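Alpha/beta hydrolase family protein (Bacillus anthracis, PDB 3OOS) is probably a hydrolase of the alpha/beta-hydrolase fold, but its substrate and reaction are not established. Local coordinates at residues A[131-136]-A[236-241]; A[146-151]-A[170-175]; A[222-227]-A[245-250]; A[228-233]-A[254-259]. One frame throughout, in Å; residues are numbered along the deposited sequence.

Interactions 3 and 4 hold the two ends of one beta-alpha-beta unit: 222-227 meets 245-250 where strand 250-255 starts, and 228-233 meets 254-259 at and just beyond the C-terminal strand ends. Both mix buried and exposed residues, but interaction 3 relies on waters and apolar contacts, interaction 4 on direct backbone bonds. Interaction 1 sets the loop after strand 116-122 on the first turn of the unit's helix, through rings and a proline, without a hydrogen bond across. Interaction 2 joins helices 145-155 and 162-176, probably part of the cap inserted after strand 116-122, by a solvent-exposed salt bridge and deeper apolar groups. Its Met-175 touches Val-233 and Asn-259 of interaction 4.

Interaction 1 of 4, residues A[131-136]-A[236-241]; sequences ASHKDS and PYIFSC
His-133 lies against the start of helix 237-246, where Phe-239, Pro-236 and Ile-238 receive it. Its CB sits at the edge of the Phe-239 ring, 3.6 Å from CE2, and the two rings form an offset edge-to-face pair, the phenyl edge directed at the imidazole, with centroids 5.4 Å apart and planes at 84°. With CG anti to the backbone N (chi1 -168°), the imidazole is carried across to Phe-239 and Ile-238. Ile-238 adds its CG2 branch beside the far nitrogen, NE2 to CG2 4.0 Å. Next to this, the CG corner of Pro-236 rests on the turn backbone, 3.7 Å from Asp-135 C and about as close to Ser-136 N, while Ser-136 CB touches the proline CD. No hydrogen bond crosses the contact.

The shape of the loop is set from within. A type I turn from His-133 to Ser-136 is closed by Ser-136 N to His-133 O, 2.9 Å, and Asp-135 N donates to His-133 ND1 at 3.1 Å, which restrains the rotation of the imidazole, although the donor is tilted 23° from the ring plane. Ser-136 OG is tied to Gln-234 O and Tyr-138 N, so the loop is joined to the chain just ahead of Pro-236. On the helix side, Phe-239 N bonds to Pro-236 O at 2.9 Å in the first turn, and the Phe-239 side chain also rests on Ala-125. The arrangement fits the alpha/beta-hydrolase fold, in which cap elements are commonly inserted after the strand equivalent to 116-122; here the loop leading to them is packed onto a helix that flanks the core sheet.

Interaction 2 of 4, residues A[146-151]-A[170-175]; sequences NRIVSI and REWALM
Arg-147 grips Glu-171 side-on, NE and one terminal nitrogen each taking one carboxylate oxygen. NE donates to OE2 at 3.0 Å and NH2 to OE1 at 2.8 Å, both nearly straight. The oxygens lie close to the guanidinium plane, yet the two flat groups are turned 33° against each other, so OE1 uses its syn lone pair whereas OE2 is met on the syn side but out of the carboxylate plane. The arginine chain bends at chi2, bringing NE round to a glutamate that reaches across extended. NH1 bonds to a glycerol, probably from the crystallisation liquor.

Ile-151 underlies this bridge. Its CG1 lies 3.7 Å above one guanidinium face, offset toward the rim, and CD1 comes to 3.7 Å from Glu-171 CD, while CG2 reaches Trp-172 CE3 at 3.9 Å. Trp-172, with CG anti to the backbone N (chi1 -171°), turns its six-membered ring to both isoleucines. Ile-148 meets it with both branches: CD1 is 3.7 Å from Trp-172 CZ3, and CG2 lies beside that carbon. CD1 also meets selenomethionine Met-175 tip to tip, 3.4 Å from SE. That chain, bent at chi3, curls back so that its CE sits over the centre of one indole face. Helix segments 146-151 and 170-175 run at 136° to each other, their axes 11.5 Å apart, a wide spacing filled by long side chains.

Ile-137 touches both Ile-148 and Met-175. The chemistry implies two grips: a two-bond salt bridge on the solvent-exposed side and, beside it, apolar packing of Ile-148, Ile-151, Trp-172 and Met-175.

Interaction 3 of 4, residues A[222-227]-A[245-250]; sequences IPSFIY and NLIPNA
The water joining Ser-224 to Asn-249 also lies over one face of the Phe-225 ring, 3.9 Å above its plane and offset toward the rim. It accepts from Ser-224 N at 3.2 Å and donates to Asn-249 O at 2.6 Å, so a solvent molecule links the two backbones where they do not bond directly. A second water, 2.9 Å from Ile-222 O, accepts from Asn-249 N at 3.0 Å.

Past the waters the chains close up. Ser-224 and Ala-250 form a parallel bridge in which Ala-250 CA makes a CH...O contact with Ser-224 O, 3.2 Å apart, and their side chains share one face of the sheet. The serine hydroxyl turns back along its own strand: with OG beside the backbone N (chi1 -59°) it donates to Ile-222 O at 3.0 Å, approaching from above the carbonyl plane. OG also lies against Ile-247, whose CG2 is 3.5 Å away and whose CD1 also touches the serine. Ile-226 extends the apolar patch, its CG1 beside Ala-250 CB and its CD1 near Ile-247 CD1, while Ser-240, Ile-243 and Ala-244 of the connecting helix pack on the same isoleucine.

A type I turn from Ile-247 to Ala-250 carries the chain from the helix end into strand 250-255, and backbone bonds of Ser-224 and Ile-226 with Thr-251 continue the pairing. This is the return end of a beta-alpha-beta crossover, adding the outermost parallel strand to the central sheet of an alpha/beta hydrolase.

Interaction 4 of 4, residues A[228-233]-A[254-259]; sequences CGKHDV and KFEESN
Cys-228 pairs with Lys-254, and Gly-229 with Phe-255, at the C-terminal ends of two parallel strands of the alpha/beta-hydrolase sheet, where the fold usually carries its catalytic loops. Phe-255 N donates to Cys-228 O at 3.0 Å and Lys-230 N to Phe-255 O at 2.8 Å, the latter nearly straight at 175°. Each chain then enters a type I turn, Gly-229 to Asp-232 and Phe-255 to Ser-258, and the turns are joined by His-231 N to Ser-258 O, 3.0 Å. Gly-229 CA, at the head of the first turn, makes CH...O contacts with Phe-255 O and Asn-259 O.

Lys-230 is extended, CG anti to the backbone N (chi1 177°), crossing the Lys-254 chain so that its CG is 3.8 Å from Lys-254 CE. Glu-256 bends back toward both lysines: one water joins its OE1 to Lys-254 NZ and weakly to Lys-230 NZ, a second to Lys-230 NZ alone. Its carboxylate, beyond salt-bridge range of Lys-230 NZ, probably balances their charge through the waters. The CG of Lys-230 also covers one face of the His-231 imidazole, which Tyr-178 also meets and whose NE2 bonds weakly to Glu-256 O at 3.2 Å.

Asp-232 CB lies 3.3 Å from Asn-259 O, and OD1 is hydrogen-bonded to His-260 ND1 and to the backbone N of Gln-234. Its place after strand 224-229, near the GxSxG nucleophile-elbow pattern, is consistent with the acid of a Ser-His-Asp triad. OD2 accepts a hydrogen bond from a water at 2.7 Å, which in turn accepts from Gly-229 N and donates to Asn-259 O.

Interaction 1 of 4, residues A[131-136]-A[236-241]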
# COMPACT_ATOMS: atom_id res chain seq x y z
N ALA A 131 -5.02 -11.90 -9.68
CA ALA A 131 -6.33 -12.39 -9.26
C ALA A 131 -6.81 -13.59 -10.09
O ALA A 131 -7.87 -14.16 -9.81
CB ALA A 131 -7.37 -11.27 -9.27
N SER A 132 -6.03 -13.96 -11.11
CA SER A 132 -6.31 -15.13 -11.93
C SER A 132 -5.32 -16.26 -11.68
O SER A 132 -5.32 -17.28 -12.39
CB SER A 132 -6.33 -14.75 -13.42
OG SER A 132 -7.46 -13.95 -13.72
N HIS A 133 -4.47 -16.08 -10.67
CA HIS A 133 -3.49 -17.09 -10.29
C HIS A 133 -4.07 -17.98 -9.19
O HIS A 133 -4.62 -17.47 -8.22
CB HIS A 133 -2.20 -16.42 -9.81
CG HIS A 133 -1.05 -17.36 -9.67
ND1 HIS A 133 -0.88 -18.18 -8.57
CD2 HIS A 133 -0.00 -17.62 -10.49
CE1 HIS A 133 0.22 -18.90 -8.73
NE2 HIS A 133 0.77 -18.57 -9.88
N LYS A 134 -3.93 -19.30 -9.35
CA LYS A 134 -4.57 -20.25 -8.43
C LYS A 134 -4.11 -20.14 -6.97
O LYS A 134 -4.81 -20.62 -6.07
CB LYS A 134 -4.46 -21.69 -8.95
CG LYS A 134 -3.06 -22.26 -8.99
CD LYS A 134 -3.08 -23.68 -9.56
CE LYS A 134 -1.79 -24.41 -9.23
NZ LYS A 134 -1.58 -24.50 -7.76
N ASP A 135 -2.97 -19.49 -6.73
CA ASP A 135 -2.48 -19.29 -5.36
C ASP A 135 -3.02 -18.03 -4.69
O ASP A 135 -2.72 -17.77 -3.52
CB ASP A 135 -0.95 -19.30 -5.32
CG ASP A 135 -0.37 -20.69 -5.48
OD1 ASP A 135 -1.13 -21.68 -5.48
OD2 ASP A 135 0.87 -20.80 -5.60
N SER A 136 -3.80 -17.25 -5.43
CA SER A 136 -4.44 -16.06 -4.88
C SER A 136 -5.86 -16.37 -4.42
O SER A 136 -6.61 -17.05 -5.12
CB SER A 136 -4.49 -14.93 -5.91
OG SER A 136 -5.23 -13.82 -5.42
N PRO A 236 0.39 -13.45 -4.88
CA PRO A 236 1.40 -14.48 -4.61
C PRO A 236 2.82 -14.03 -4.93
O PRO A 236 3.03 -13.16 -5.79
CB PRO A 236 0.96 -15.63 -5.53
CG PRO A 236 -0.52 -15.45 -5.64
CD PRO A 236 -0.72 -13.96 -5.69
N TYR A 237 3.78 -14.64 -4.24
CA TYR A 237 5.20 -14.26 -4.30
C TYR A 237 5.76 -14.10 -5.72
O TYR A 237 6.56 -13.19 -5.98
CB TYR A 237 6.04 -15.26 -3.48
CG TYR A 237 7.49 -14.85 -3.39
CD1 TYR A 237 7.87 -13.78 -2.60
CD2 TYR A 237 8.47 -15.53 -4.12
CE1 TYR A 237 9.19 -13.38 -2.52
CE2 TYR A 237 9.80 -15.14 -4.05
CZ TYR A 237 10.15 -14.06 -3.24
OH TYR A 237 11.46 -13.65 -3.16
N ILE A 238 5.34 -14.96 -6.64
CA ILE A 238 5.81 -14.91 -8.03
C ILE A 238 5.58 -13.54 -8.69
O ILE A 238 6.35 -13.13 -9.56
CB ILE A 238 5.20 -16.07 -8.88
CG1 ILE A 238 5.85 -16.13 -10.27
CG2 ILE A 238 3.67 -15.95 -8.97
CD1 ILE A 238 5.54 -17.39 -11.06
N PHE A 239 4.55 -12.82 -8.25
CA PHE A 239 4.25 -11.52 -8.83
C PHE A 239 5.24 -10.44 -8.40
O PHE A 239 5.52 -9.52 -9.16
CB PHE A 239 2.78 -11.14 -8.59
CG PHE A 239 1.84 -12.02 -9.34
CD1 PHE A 239 1.55 -11.77 -10.68
CD2 PHE A 239 1.29 -13.15 -8.73
CE1 PHE A 239 0.71 -12.60 -11.40
CE2 PHE A 239 0.45 -13.99 -9.45
CZ PHE A 239 0.15 -13.72 -10.78
N SER A 240 5.79 -10.58 -7.19
CA SER A 240 6.90 -9.73 -6.76
C SER A 240 8.17 -10.11 -7.52
O SER A 240 8.97 -9.23 -7.87
CB SER A 240 7.11 -9.81 -5.25
OG SER A 240 6.08 -9.11 -4.56
N CYS A 241 8.35 -11.40 -7.78
CA CYS A 241 9.48 -11.85 -8.61
C CYS A 241 9.42 -11.22 -10.00
O CYS A 241 10.44 -10.76 -10.52
CB CYS A 241 9.49 -13.37 -8.73
SG CYS A 241 9.88 -14.21 -7.20

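Interaction 2 of 4, residues A[146-151]-A[170-175]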
# COMPACT_ATOMS: atom_id res chain seq x y z
N ASN A 146 -14.57 -18.65 -2.41
CA ASN A 146 -15.96 -18.42 -2.04
C ASN A 146 -16.12 -17.72 -0.70
O ASN A 146 -16.92 -16.79 -0.58
CB ASN A 146 -16.76 -19.73 -2.04
CG ASN A 146 -16.98 -20.28 -3.44
OD1 ASN A 146 -17.18 -19.53 -4.40
ND2 ASN A 146 -16.95 -21.60 -3.57
N ARG A 147 -15.33 -18.15 0.28
CA ARG A 147 -15.39 -17.54 1.61
C ARG A 147 -14.94 -16.09 1.56
O ARG A 147 -15.55 -15.22 2.19
CB ARG A 147 -14.55 -18.34 2.63
CG ARG A 147 -14.62 -17.80 4.07
CD ARG A 147 -16.05 -17.62 4.55
NE ARG A 147 -16.11 -17.00 5.87
CZ ARG A 147 -17.20 -16.45 6.40
NH1 ARG A 147 -18.35 -16.43 5.73
NH2 ARG A 147 -17.15 -15.91 7.61
N ILE A 148 -13.88 -15.83 0.80
CA ILE A 148 -13.31 -14.49 0.68
C ILE A 148 -14.27 -13.51 -0.01
O ILE A 148 -14.39 -12.36 0.40
CB ILE A 148 -11.91 -14.52 0.00
CG1 ILE A 148 -10.88 -15.16 0.95
CG2 ILE A 148 -11.46 -13.12 -0.44
CD1 ILE A 148 -10.78 -14.51 2.32
N VAL A 149 -14.97 -13.98 -1.04
CA VAL A 149 -16.00 -13.17 -1.69
C VAL A 149 -17.06 -12.75 -0.66
O VAL A 149 -17.44 -11.57 -0.60
CB VAL A 149 -16.66 -13.91 -2.88
CG1 VAL A 149 -17.93 -13.20 -3.35
CG2 VAL A 149 -15.68 -14.03 -4.04
N SER A 150 -17.51 -13.72 0.14
CA SER A 150 -18.52 -13.47 1.16
C SER A 150 -18.04 -12.47 2.22
O SER A 150 -18.77 -11.56 2.60
CB SER A 150 -18.96 -14.77 1.83
OG SER A 150 -19.98 -14.54 2.78
N ILE A 151 -16.80 -12.65 2.68
CA ILE A 151 -16.20 -11.75 3.67
C ILE A 151 -16.08 -10.33 3.12
O ILE A 151 -16.47 -9.36 3.78
CB ILE A 151 -14.82 -12.25 4.17
CG1 ILE A 151 -14.97 -13.56 4.95
CG2 ILE A 151 -14.16 -11.20 5.07
CD1 ILE A 151 -13.64 -14.24 5.31
N ARG A 170 -11.27 -10.40 12.12
CA ARG A 170 -10.41 -11.37 12.79
C ARG A 170 -10.06 -12.51 11.83
O ARG A 170 -8.89 -12.89 11.70
CB ARG A 170 -11.12 -11.93 14.03
CG ARG A 170 -10.29 -12.90 14.85
CD ARG A 170 -9.19 -12.18 15.60
NE ARG A 170 -8.48 -13.07 16.52
CZ ARG A 170 -7.64 -12.64 17.46
NH1 ARG A 170 -7.41 -11.35 17.61
NH2 ARG A 170 -7.04 -13.51 18.26
N GLU A 171 -11.08 -13.06 11.18
CA GLU A 171 -10.90 -14.14 10.22
C GLU A 171 -9.94 -13.72 9.10
O GLU A 171 -9.04 -14.48 8.73
CB GLU A 171 -12.26 -14.56 9.64
CG GLU A 171 -12.24 -15.84 8.81
CD GLU A 171 -13.63 -16.30 8.40
OE1 GLU A 171 -14.62 -15.63 8.76
OE2 GLU A 171 -13.74 -17.33 7.71
N TRP A 172 -10.13 -12.51 8.59
CA TRP A 172 -9.26 -11.97 7.55
C TRP A 172 -7.81 -11.86 8.03
O TRP A 172 -6.89 -12.29 7.32
CB TRP A 172 -9.76 -10.60 7.07
CG TRP A 172 -9.02 -10.12 5.86
CD1 TRP A 172 -7.82 -9.47 5.84
CD2 TRP A 172 -9.41 -10.28 4.49
NE1 TRP A 172 -7.45 -9.20 4.55
CE2 TRP A 172 -8.40 -9.69 3.70
CE3 TRP A 172 -10.52 -10.85 3.86
CZ2 TRP A 172 -8.47 -9.65 2.30
CZ3 TRP A 172 -10.59 -10.83 2.46
CH2 TRP A 172 -9.57 -10.23 1.70
N ALA A 173 -7.63 -11.31 9.23
CA ALA A 173 -6.29 -11.12 9.79
C ALA A 173 -5.56 -12.45 9.98
O ALA A 173 -4.38 -12.57 9.65
CB ALA A 173 -6.38 -10.36 11.12
N LEU A 174 -6.27 -13.45 10.48
CA LEU A 174 -5.68 -14.76 10.72
C LEU A 174 -5.19 -15.43 9.43
O LEU A 174 -4.17 -16.12 9.43
CB LEU A 174 -6.65 -15.67 11.47
CG LEU A 174 -6.79 -15.32 12.95
CD1 LEU A 174 -8.07 -15.91 13.52
CD2 LEU A 174 -5.57 -15.78 13.76
N MSE A 175 -5.91 -15.20 8.35
CA MSE A 175 -5.52 -15.69 7.04
C MSE A 175 -4.29 -14.94 6.51
O MSE A 175 -3.54 -15.48 5.69
CB MSE A 175 -6.69 -15.53 6.07
CG MSE A 175 -6.38 -15.94 4.65
SE MSE A 175 -7.68 -15.17 3.45
CE MSE A 175 -7.32 -13.25 3.73

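Interaction 3 of 4, residues A[222-227]-A[245-250]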
# COMPACT_ATOMS: atom_id res chain seq x y z
N ILE A 222 14.76 4.03 -11.83
CA ILE A 222 15.05 4.41 -10.45
C ILE A 222 15.29 3.18 -9.56
O ILE A 222 14.81 2.08 -9.87
CB ILE A 222 13.91 5.28 -9.84
CG1 ILE A 222 12.61 4.47 -9.72
CG2 ILE A 222 13.70 6.54 -10.66
CD1 ILE A 222 11.46 5.26 -9.13
N PRO A 223 16.03 3.36 -8.43
CA PRO A 223 16.18 2.25 -7.49
C PRO A 223 14.81 1.75 -7.04
O PRO A 223 13.95 2.55 -6.67
CB PRO A 223 16.93 2.88 -6.32
CG PRO A 223 17.73 3.96 -6.95
CD PRO A 223 16.85 4.52 -8.03
N SER A 224 14.61 0.44 -7.10
CA SER A 224 13.33 -0.16 -6.80
C SER A 224 13.52 -1.32 -5.85
O SER A 224 14.18 -2.31 -6.18
CB SER A 224 12.64 -0.61 -8.09
OG SER A 224 12.46 0.50 -8.95
N PHE A 225 12.96 -1.19 -4.65
CA PHE A 225 13.15 -2.19 -3.61
C PHE A 225 11.86 -2.98 -3.43
O PHE A 225 10.91 -2.50 -2.82
CB PHE A 225 13.62 -1.52 -2.31
CG PHE A 225 14.89 -0.73 -2.46
CD1 PHE A 225 16.13 -1.35 -2.32
CD2 PHE A 225 14.85 0.63 -2.76
CE1 PHE A 225 17.32 -0.62 -2.48
CE2 PHE A 225 16.03 1.36 -2.92
CZ PHE A 225 17.26 0.74 -2.77
N ILE A 226 11.85 -4.18 -4.00
CA ILE A 226 10.67 -5.03 -4.03
C ILE A 226 10.77 -6.05 -2.90
O ILE A 226 11.84 -6.58 -2.63
CB ILE A 226 10.53 -5.78 -5.39
CG1 ILE A 226 10.89 -4.87 -6.59
CG2 ILE A 226 9.15 -6.42 -5.55
CD1 ILE A 226 10.11 -3.55 -6.67
N TYR A 227 9.66 -6.31 -2.21
CA TYR A 227 9.65 -7.34 -1.17
C TYR A 227 8.29 -8.02 -1.12
O TYR A 227 7.29 -7.48 -1.62
CB TYR A 227 10.00 -6.74 0.21
CG TYR A 227 8.87 -5.94 0.83
CD1 TYR A 227 7.86 -6.58 1.56
CD2 TYR A 227 8.81 -4.56 0.67
CE1 TYR A 227 6.82 -5.85 2.11
CE2 TYR A 227 7.76 -3.82 1.23
CZ TYR A 227 6.77 -4.48 1.95
OH TYR A 227 5.73 -3.77 2.49
N ASN A 245 12.14 -8.60 -11.65
CA ASN A 245 12.80 -8.96 -12.90
C ASN A 245 12.63 -7.90 -13.99
O ASN A 245 13.58 -7.59 -14.72
CB ASN A 245 12.29 -10.32 -13.41
CG ASN A 245 12.88 -10.68 -14.76
OD1 ASN A 245 14.05 -11.05 -14.87
ND2 ASN A 245 12.07 -10.55 -15.81
N LEU A 246 11.43 -7.34 -14.09
CA LEU A 246 11.11 -6.40 -15.17
C LEU A 246 11.81 -5.05 -15.01
O LEU A 246 12.27 -4.46 -15.99
CB LEU A 246 9.59 -6.21 -15.28
CG LEU A 246 8.80 -7.40 -15.82
CD1 LEU A 246 7.30 -7.14 -15.72
CD2 LEU A 246 9.20 -7.75 -17.26
N ILE A 247 11.89 -4.56 -13.77
CA ILE A 247 12.55 -3.29 -13.49
C ILE A 247 14.07 -3.49 -13.51
O ILE A 247 14.59 -4.30 -12.74
CB ILE A 247 12.09 -2.71 -12.13
CG1 ILE A 247 10.58 -2.43 -12.14
CG2 ILE A 247 12.87 -1.43 -11.80
CD1 ILE A 247 10.01 -2.05 -10.79
N PRO A 248 14.78 -2.76 -14.40
CA PRO A 248 16.22 -2.97 -14.58
C PRO A 248 17.07 -2.86 -13.31
O PRO A 248 17.99 -3.66 -13.12
CB PRO A 248 16.61 -1.87 -15.58
CG PRO A 248 15.38 -1.58 -16.33
CD PRO A 248 14.23 -1.81 -15.38
N ASN A 249 16.76 -1.89 -12.44
CA ASN A 249 17.58 -1.65 -11.25
C ASN A 249 16.91 -2.05 -9.94
O ASN A 249 17.08 -1.40 -8.91
CB ASN A 249 18.03 -0.18 -11.20
CG ASN A 249 18.77 0.26 -12.45
OD1 ASN A 249 18.36 1.20 -13.14
ND2 ASN A 249 19.87 -0.42 -12.76
N ALA A 250 16.14 -3.14 -9.98
CA ALA A 250 15.40 -3.60 -8.81
C ALA A 250 16.14 -4.65 -7.99
O ALA A 250 16.93 -5.43 -8.52
CB ALA A 250 14.03 -4.14 -9.22
O HOH W 1 15.26 0.65 -12.31
O HOH W 2 17.36 -1.08 -6.35

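Interaction 4 of 4, residues A[228-233]-A[254-259]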
# COMPACT_ATOMS: atom_id res chain seq x y z
N CYS A 228 8.25 -9.21 -0.52
CA CYS A 228 7.01 -9.95 -0.37
C CYS A 228 7.19 -11.06 0.65
O CYS A 228 8.27 -11.64 0.77
CB CYS A 228 6.59 -10.57 -1.71
SG CYS A 228 4.90 -11.19 -1.78
N GLY A 229 6.12 -11.34 1.39
CA GLY A 229 6.07 -12.53 2.24
C GLY A 229 5.95 -13.76 1.38
O GLY A 229 5.17 -13.79 0.42
N LYS A 230 6.74 -14.78 1.71
CA LYS A 230 6.73 -16.05 0.99
C LYS A 230 5.32 -16.63 0.88
O LYS A 230 4.94 -17.19 -0.15
CB LYS A 230 7.67 -17.06 1.67
CG LYS A 230 7.69 -18.44 1.04
CD LYS A 230 8.51 -19.41 1.87
CE LYS A 230 8.64 -20.74 1.17
NZ LYS A 230 9.68 -21.60 1.80
N HIS A 231 4.55 -16.48 1.96
CA HIS A 231 3.24 -17.11 2.07
C HIS A 231 2.05 -16.19 1.76
O HIS A 231 0.91 -16.53 2.08
CB HIS A 231 3.08 -17.73 3.46
CG HIS A 231 4.22 -18.62 3.85
ND1 HIS A 231 4.36 -19.90 3.36
CD2 HIS A 231 5.26 -18.42 4.70
CE1 HIS A 231 5.45 -20.45 3.88
NE2 HIS A 231 6.01 -19.57 4.70
N ASP A 232 2.32 -15.04 1.15
CA ASP A 232 1.26 -14.10 0.79
C ASP A 232 0.23 -14.77 -0.13
O ASP A 232 0.60 -15.36 -1.15
CB ASP A 232 1.86 -12.86 0.11
CG ASP A 232 0.97 -11.63 0.22
OD1 ASP A 232 -0.25 -11.76 0.43
OD2 ASP A 232 1.51 -10.51 0.08
N VAL A 233 -1.04 -14.69 0.25
CA VAL A 233 -2.12 -15.30 -0.53
C VAL A 233 -2.96 -14.28 -1.31
O VAL A 233 -3.97 -14.64 -1.92
CB VAL A 233 -3.04 -16.22 0.33
CG1 VAL A 233 -2.25 -17.38 0.91
CG2 VAL A 233 -3.74 -15.43 1.44
N LYS A 254 12.93 -11.45 0.14
CA LYS A 254 11.94 -12.46 0.50
C LYS A 254 11.80 -12.54 2.01
O LYS A 254 12.79 -12.65 2.73
CB LYS A 254 12.35 -13.82 -0.06
CG LYS A 254 11.29 -14.89 0.05
CD LYS A 254 11.73 -16.15 -0.67
CE LYS A 254 10.55 -17.01 -1.05
NZ LYS A 254 10.97 -18.21 -1.82
N PHE A 255 10.56 -12.49 2.48
CA PHE A 255 10.28 -12.65 3.90
C PHE A 255 9.72 -14.06 4.12
O PHE A 255 8.55 -14.34 3.86
CB PHE A 255 9.37 -11.53 4.40
CG PHE A 255 10.07 -10.20 4.54
CD1 PHE A 255 10.67 -9.84 5.74
CD2 PHE A 255 10.17 -9.33 3.45
CE1 PHE A 255 11.33 -8.61 5.87
CE2 PHE A 255 10.83 -8.11 3.57
CZ PHE A 255 11.41 -7.75 4.78
N GLU A 256 10.60 -14.94 4.59
CA GLU A 256 10.35 -16.38 4.62
C GLU A 256 9.29 -16.79 5.63
O GLU A 256 8.63 -17.82 5.46
CB GLU A 256 11.65 -17.14 4.91
CG GLU A 256 12.87 -16.71 4.08
CD GLU A 256 12.91 -17.31 2.69
OE1 GLU A 256 12.06 -18.17 2.37
OE2 GLU A 256 13.80 -16.93 1.90
N GLU A 257 9.12 -15.99 6.69
CA GLU A 257 8.18 -16.32 7.75
C GLU A 257 7.01 -15.34 7.80
O GLU A 257 6.45 -15.06 8.87
CB GLU A 257 8.89 -16.38 9.11
CG GLU A 257 9.51 -17.73 9.42
CD GLU A 257 10.01 -17.80 10.84
OE1 GLU A 257 9.35 -18.45 11.68
OE2 GLU A 257 11.06 -17.20 11.13
N SER A 258 6.63 -14.84 6.63
CA SER A 258 5.56 -13.86 6.53
C SER A 258 4.51 -14.26 5.51
O SER A 258 4.82 -14.90 4.50
CB SER A 258 6.12 -12.48 6.15
OG SER A 258 6.98 -11.97 7.14
N ASN A 259 3.27 -13.87 5.80
CA ASN A 259 2.19 -13.96 4.84
C ASN A 259 2.06 -12.61 4.14
O ASN A 259 2.83 -12.30 3.23
CB ASN A 259 0.90 -14.38 5.55
CG ASN A 259 -0.24 -14.67 4.59
OD1 ASN A 259 -0.49 -13.91 3.66
ND2 ASN A 259 -0.94 -15.77 4.82
O HOH W 3 3.69 -9.74 1.53
O HOH W 4 12.04 -19.75 0.24
O HOH W 5 11.63 -20.48 3.70
O HOH W 6 8.23 -20.67 6.12